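Processed glycerol phosphate lipoteichoic acid synthase 2 (Bacillus subtilis, PDB 2W8D) is a lipoteichoic acid synthase family protein whose domain has a sulfatase-like fold of the alkaline phosphatase clan and carries a magnesium ion. Local coordinates at residues Lys355-Tyr363 against Leu372-Asp382. Sequence-based numbering, arbitrary orientation.
Sequences KYTKISGKY and LDESEVDKSED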
ATOM      1  N   LYS A 355     -16.284 -10.874  11.112  1.00 20.34           N
ATOM      2  CA  LYS A 355     -16.726 -11.422  12.391  1.00 20.68           C
ATOM      3  C   LYS A 355     -15.987 -10.897  13.644  1.00 19.89           C
ATOM      4  O   LYS A 355     -16.618 -10.456  14.610  1.00 19.13           O
ATOM      5  CB  LYS A 355     -16.629 -12.958  12.370  1.00 20.50           C
ATOM      6  CG  LYS A 355     -17.825 -13.613  13.051  1.00 22.32           C
ATOM      7  CD  LYS A 355     -17.506 -15.039  13.461  1.00 26.42           C
ATOM      8  CE  LYS A 355     -18.733 -15.802  13.894  1.00 25.64           C
ATOM      9  NZ  LYS A 355     -18.330 -17.201  14.193  1.00 30.24           N
ATOM     10  N   TYR A 356     -14.659 -10.962  13.623  1.00 19.35           N
ATOM     11  CA  TYR A 356     -13.868 -10.767  14.842  1.00 19.72           C
ATOM     12  C   TYR A 356     -12.767  -9.759  14.680  1.00 20.27           C
ATOM     13  O   TYR A 356     -12.135  -9.678  13.615  1.00 20.98           O
ATOM     14  CB  TYR A 356     -13.145 -12.067  15.226  1.00 19.27           C
ATOM     15  CG  TYR A 356     -14.007 -13.232  15.550  1.00 16.59           C
ATOM     16  CD1 TYR A 356     -15.022 -13.140  16.496  1.00 17.06           C
ATOM     17  CD2 TYR A 356     -13.774 -14.460  14.952  1.00 16.84           C
ATOM     18  CE1 TYR A 356     -15.792 -14.256  16.826  1.00 16.11           C
ATOM     19  CE2 TYR A 356     -14.529 -15.554  15.259  1.00 16.54           C
ATOM     20  CZ  TYR A 356     -15.530 -15.457  16.195  1.00 17.64           C
ATOM     21  OH  TYR A 356     -16.274 -16.581  16.470  1.00 21.34           O
ATOM     22  N   THR A 357     -12.541  -8.976  15.731  1.00 20.99           N
ATOM     23  CA  THR A 357     -11.268  -8.299  15.886  1.00 21.12           C
ATOM     24  C   THR A 357     -10.512  -8.816  17.117  1.00 21.61           C
ATOM     25  O   THR A 357     -11.040  -8.825  18.246  1.00 22.23           O
ATOM     26  CB  THR A 357     -11.293  -6.741  15.636  1.00 22.45           C
ATOM     27  OG1 THR A 357     -10.685  -6.009  16.716  1.00 25.13           O
ATOM     28  CG2 THR A 357     -12.660  -6.195  15.295  1.00 19.66           C
ATOM     29  N   LYS A 358      -9.324  -9.346  16.873  1.00 20.85           N
ATOM     30  CA  LYS A 358      -8.517  -9.932  17.925  1.00 20.62           C
ATOM     31  C   LYS A 358      -7.320  -9.061  18.208  1.00 20.92           C
ATOM     32  O   LYS A 358      -6.501  -8.863  17.321  1.00 20.62           O
ATOM     33  CB  LYS A 358      -7.998 -11.301  17.507  1.00 19.79           C
ATOM     34  CG  LYS A 358      -7.567 -12.145  18.713  1.00 19.30           C
ATOM     35  CD  LYS A 358      -6.459 -13.084  18.366  1.00 17.80           C
ATOM     36  CE  LYS A 358      -6.192 -14.038  19.503  1.00 20.45           C
ATOM     37  NZ  LYS A 358      -5.209 -15.063  19.072  1.00 21.52           N
ATOM     38  N   ILE A 359      -7.192  -8.587  19.444  1.00 21.46           N
ATOM     39  CA  ILE A 359      -6.091  -7.698  19.842  1.00 21.41           C
ATOM     40  C   ILE A 359      -5.501  -8.164  21.182  1.00 22.18           C
ATOM     41  O   ILE A 359      -6.229  -8.297  22.176  1.00 21.98           O
ATOM     42  CB  ILE A 359      -6.568  -6.219  19.947  1.00 21.05           C
ATOM     43  CG1 ILE A 359      -7.247  -5.763  18.657  1.00 21.47           C
ATOM     44  CG2 ILE A 359      -5.401  -5.267  20.277  1.00 20.90           C
ATOM     45  CD1 ILE A 359      -6.259  -5.587  17.381  1.00 24.27           C
ATOM     46  N   SER A 360      -4.188  -8.427  21.192  1.00 22.83           N
ATOM     47  CA  SER A 360      -3.470  -8.987  22.363  1.00 23.78           C
ATOM     48  C   SER A 360      -4.252 -10.097  23.032  1.00 23.08           C
ATOM     49  O   SER A 360      -4.438 -10.082  24.249  1.00 22.79           O
ATOM     50  CB  SER A 360      -3.134  -7.901  23.411  1.00 23.47           C
ATOM     51  OG  SER A 360      -2.835  -6.680  22.748  1.00 28.17           O
ATOM     52  N   GLY A 361      -4.733 -11.041  22.234  1.00 22.82           N
ATOM     53  CA  GLY A 361      -5.483 -12.180  22.771  1.00 23.12           C
ATOM     54  C   GLY A 361      -6.931 -11.948  23.197  1.00 22.83           C
ATOM     55  O   GLY A 361      -7.595 -12.878  23.612  1.00 23.86           O
ATOM     56  N   LYS A 362      -7.436 -10.725  23.115  1.00 22.51           N
ATOM     57  CA  LYS A 362      -8.858 -10.497  23.351  1.00 21.98           C
ATOM     58  C   LYS A 362      -9.661 -10.455  22.028  1.00 20.66           C
ATOM     59  O   LYS A 362      -9.185  -9.944  21.005  1.00 19.84           O
ATOM     60  CB  LYS A 362      -9.068  -9.211  24.146  1.00 21.78           C
ATOM     61  CG  LYS A 362      -8.633  -9.317  25.588  1.00 25.81           C
ATOM     62  CD  LYS A 362      -8.704  -7.928  26.233  1.00 30.43           C
ATOM     63  CE  LYS A 362      -8.817  -7.977  27.757  1.00 33.58           C
ATOM     64  NZ  LYS A 362      -7.582  -8.503  28.400  1.00 34.62           N
ATOM     65  N   TYR A 363     -10.883 -10.972  22.072  1.00 19.53           N
ATOM     66  CA  TYR A 363     -11.757 -10.940  20.913  1.00 18.52           C
ATOM     67  C   TYR A 363     -12.935  -9.996  21.096  1.00 18.34           C
ATOM     68  O   TYR A 363     -13.611  -9.990  22.136  1.00 17.92           O
ATOM     69  CB  TYR A 363     -12.344 -12.304  20.628  1.00 17.81           C
ATOM     70  CG  TYR A 363     -11.425 -13.300  20.000  1.00 19.22           C
ATOM     71  CD1 TYR A 363     -11.337 -13.418  18.607  1.00 21.04           C
ATOM     72  CD2 TYR A 363     -10.689 -14.184  20.783  1.00 18.13           C
ATOM     73  CE1 TYR A 363     -10.506 -14.380  18.025  1.00 19.18           C
ATOM     74  CE2 TYR A 363      -9.869 -15.124  20.209  1.00 18.71           C
ATOM     75  CZ  TYR A 363      -9.790 -15.224  18.835  1.00 19.87           C
ATOM     76  OH  TYR A 363      -8.964 -16.173  18.266  1.00 25.27           O
ATOM     77  N   LEU A 372     -15.956 -10.351  23.579  1.00 22.04           N
ATOM     78  CA  LEU A 372     -16.403 -11.726  23.529  1.00 23.06           C
ATOM     79  C   LEU A 372     -15.564 -12.575  24.471  1.00 23.88           C
ATOM     80  O   LEU A 372     -14.347 -12.447  24.493  1.00 23.53           O
ATOM     81  CB  LEU A 372     -16.186 -12.249  22.112  1.00 22.68           C
ATOM     82  CG  LEU A 372     -17.293 -12.224  21.068  1.00 21.72           C
ATOM     83  CD1 LEU A 372     -18.345 -11.147  21.317  1.00 20.77           C
ATOM     84  CD2 LEU A 372     -16.691 -12.100  19.702  1.00 19.93           C
ATOM     85  N   ASP A 373     -16.179 -13.460  25.246  1.00 25.65           N
ATOM     86  CA  ASP A 373     -15.328 -14.418  25.940  1.00 26.95           C
ATOM     87  C   ASP A 373     -14.843 -15.554  25.036  1.00 26.83           C
ATOM     88  O   ASP A 373     -15.552 -16.035  24.145  1.00 25.69           O
ATOM     89  CB  ASP A 373     -15.860 -14.875  27.315  1.00 28.21           C
ATOM     90  CG  ASP A 373     -17.340 -15.182  27.318  1.00 31.37           C
ATOM     91  OD1 ASP A 373     -17.795 -15.962  26.450  1.00 35.77           O
ATOM     92  OD2 ASP A 373     -18.047 -14.681  28.221  1.00 34.91           O
ATOM     93  N   GLU A 374     -13.583 -15.911  25.263  1.00 27.69           N
ATOM     94  CA  GLU A 374     -12.866 -16.991  24.585  1.00 28.31           C
ATOM     95  C   GLU A 374     -13.703 -18.230  24.309  1.00 27.82           C
ATOM     96  O   GLU A 374     -13.540 -18.851  23.255  1.00 28.42           O
ATOM     97  CB  GLU A 374     -11.635 -17.378  25.413  1.00 28.88           C
ATOM     98  CG  GLU A 374     -10.339 -16.669  25.018  1.00 32.35           C
ATOM     99  CD  GLU A 374      -9.279 -17.635  24.482  1.00 36.39           C
ATOM    100  OE1 GLU A 374      -8.358 -17.196  23.743  1.00 40.22           O
ATOM    101  OE2 GLU A 374      -9.361 -18.837  24.788  1.00 36.85           O
ATOM    102  N   SER A 375     -14.588 -18.580  25.245  1.00 26.47           N
ATOM    103  CA  SER A 375     -15.406 -19.787  25.145  1.00 26.02           C
ATOM    104  C   SER A 375     -16.278 -19.861  23.894  1.00 25.84           C
ATOM    105  O   SER A 375     -16.542 -20.951  23.379  1.00 25.88           O
ATOM    106  CB  SER A 375     -16.321 -19.922  26.374  1.00 25.77           C
ATOM    107  OG  SER A 375     -15.614 -19.625  27.564  1.00 24.85           O
ATOM    108  N   GLU A 376     -16.749 -18.708  23.427  1.00 25.44           N
ATOM    109  CA  GLU A 376     -17.743 -18.666  22.357  1.00 25.03           C
ATOM    110  C   GLU A 376     -17.155 -18.309  21.000  1.00 24.09           C
ATOM    111  O   GLU A 376     -17.884 -18.135  20.021  1.00 24.00           O
ATOM    112  CB  GLU A 376     -18.875 -17.709  22.730  1.00 25.46           C
ATOM    113  CG  GLU A 376     -18.495 -16.205  22.759  1.00 28.72           C
ATOM    114  CD  GLU A 376     -19.335 -15.435  23.778  1.00 31.28           C
ATOM    115  OE1 GLU A 376     -19.352 -14.178  23.744  1.00 28.78           O
ATOM    116  OE2 GLU A 376     -19.977 -16.123  24.623  1.00 34.96           O
ATOM    117  N   VAL A 377     -15.830 -18.209  20.949  1.00 22.60           N
ATOM    118  CA  VAL A 377     -15.140 -17.858  19.727  1.00 21.83           C
ATOM    119  C   VAL A 377     -14.722 -19.107  18.936  1.00 21.25           C
ATOM    120  O   VAL A 377     -14.137 -20.045  19.478  1.00 20.53           O
ATOM    121  CB  VAL A 377     -13.943 -16.949  20.044  1.00 21.86           C
ATOM    122  CG1 VAL A 377     -12.893 -17.042  18.981  1.00 21.98           C
ATOM    123  CG2 VAL A 377     -14.422 -15.521  20.226  1.00 21.92           C
ATOM    124  N   ASP A 378     -15.047 -19.104  17.651  1.00 20.83           N
ATOM    125  CA  ASP A 378     -14.571 -20.113  16.735  1.00 20.58           C
ATOM    126  C   ASP A 378     -13.096 -19.832  16.422  1.00 20.39           C
ATOM    127  O   ASP A 378     -12.759 -18.800  15.817  1.00 20.40           O
ATOM    128  CB  ASP A 378     -15.418 -20.097  15.449  1.00 20.99           C
ATOM    129  CG  ASP A 378     -15.164 -21.313  14.568  1.00 22.09           C
ATOM    130  OD1 ASP A 378     -13.990 -21.615  14.268  1.00 23.02           O
ATOM    131  OD2 ASP A 378     -16.138 -21.995  14.186  1.00 25.63           O
ATOM    132  N   LYS A 379     -12.236 -20.756  16.838  1.00 19.69           N
ATOM    133  CA  LYS A 379     -10.795 -20.688  16.647  1.00 19.49           C
ATOM    134  C   LYS A 379     -10.319 -20.842  15.197  1.00 19.35           C
ATOM    135  O   LYS A 379      -9.142 -20.647  14.906  1.00 19.48           O
ATOM    136  CB  LYS A 379     -10.129 -21.796  17.480  1.00 19.77           C
ATOM    137  CG  LYS A 379     -10.081 -21.549  18.989  1.00 20.98           C
ATOM    138  CD  LYS A 379      -9.059 -20.449  19.362  1.00 24.78           C
ATOM    139  CE  LYS A 379      -9.730 -19.178  19.855  1.00 22.72           C
ATOM    140  NZ  LYS A 379     -10.382 -19.414  21.175  1.00 18.79           N
ATOM    141  N   SER A 380     -11.207 -21.226  14.294  1.00 19.34           N
ATOM    142  CA  SER A 380     -10.825 -21.470  12.902  1.00 20.03           C
ATOM    143  C   SER A 380     -10.223 -20.253  12.198  1.00 19.83           C
ATOM    144  O   SER A 380      -9.381 -20.413  11.324  1.00 21.32           O
ATOM    145  CB  SER A 380     -12.031 -21.955  12.096  1.00 20.45           C
ATOM    146  OG  SER A 380     -12.823 -20.822  11.734  1.00 23.67           O
ATOM    147  N   GLU A 381     -10.632 -19.046  12.566  1.00 18.75           N
ATOM    148  CA  GLU A 381     -10.064 -17.863  11.937  1.00 18.55           C
ATOM    149  C   GLU A 381      -8.655 -17.618  12.429  1.00 17.97           C
ATOM    150  O   GLU A 381      -7.762 -17.289  11.639  1.00 18.26           O
ATOM    151  CB  GLU A 381     -10.928 -16.595  12.131  1.00 17.98           C
ATOM    152  CG  GLU A 381     -12.321 -16.692  11.480  1.00 19.30           C
ATOM    153  CD  GLU A 381     -12.988 -15.324  11.213  1.00 20.80           C
ATOM    154  OE1 GLU A 381     -12.424 -14.278  11.601  1.00 20.76           O
ATOM    155  OE2 GLU A 381     -14.089 -15.297  10.604  1.00 20.79           O
ATOM    156  N   ASP A 382      -8.452 -17.745  13.732  1.00 17.17           N
ATOM    157  CA  ASP A 382      -7.121 -17.560  14.304  1.00 16.34           C
ATOM    158  C   ASP A 382      -6.099 -18.518  13.648  1.00 15.23           C
ATOM    159  O   ASP A 382      -4.987 -18.095  13.303  1.00 13.71           O
ATOM    160  CB  ASP A 382      -7.176 -17.749  15.815  1.00 17.26           C
ATOM    161  CG  ASP A 382      -5.809 -17.613  16.468  1.00 21.37           C
ATOM    162  OD1 ASP A 382      -5.258 -18.663  16.942  1.00 25.28           O
ATOM    163  OD2 ASP A 382      -5.301 -16.465  16.500  1.00 22.05           O
TER
HETATM  164  O   HOH W   1     -15.195 -13.483   9.131  1.00 18.82           O
HETATM  165  O   HOH W   2      -6.347 -15.369  23.432  1.00 27.57           O
HETATM  166  O   HOH W   3     -11.786 -12.627  24.291  1.00 10.39           O
HETATM  167  O   HOH W   4     -10.489 -17.240  15.668  1.00 15.32           O
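Two donors grip the phenol oxygen of Tyr356: Asp378 N reaches Tyr356 OH at 3.0 Å with an N-H...O angle of 161°, and Lys355 NZ, from the preceding residue, donates a second hydrogen bond to that OH at 3.1 Å. The first bond ties a beta hairpin, strands 356-359 and 362-365 joined by a type I' turn from Ile359 to Lys362 within a small antiparallel sheet, to the chain that returns over it to enter helix 380-397. Val377 wedges between the two tyrosines. Its CG1, anti to the backbone N, stands over the centre of the Tyr363 ring, 3.6 Å from the centroid and 12° off the normal, a CH-pi contact; Lys358 CG covers the opposite face, so the ring is clamped between two aliphatic groups. Val377 CG2, beside the backbone N, touches Tyr363 CG and Tyr356 CE1, while Leu372 CD2 meets the edge of the Tyr356 ring. Asp378 OD1 accepts from Ser380 N at 2.8 Å, a capping bond at the entry to the helix, which ties the residue held by Tyr356 to the helix start. Glu381 approaches Tyr356 with its carboxylate plane steeply inclined to the ring, and its OE1 is bonded to Ser353 OG. A water is hydrogen-bonded to Tyr363 OH, Asp378 O and Asp382 N. The extended Lys358 chain forms a salt bridge with Asp382, NZ to OD2 2.9 Å, the ammonium sitting 57° out of the carboxylate plane.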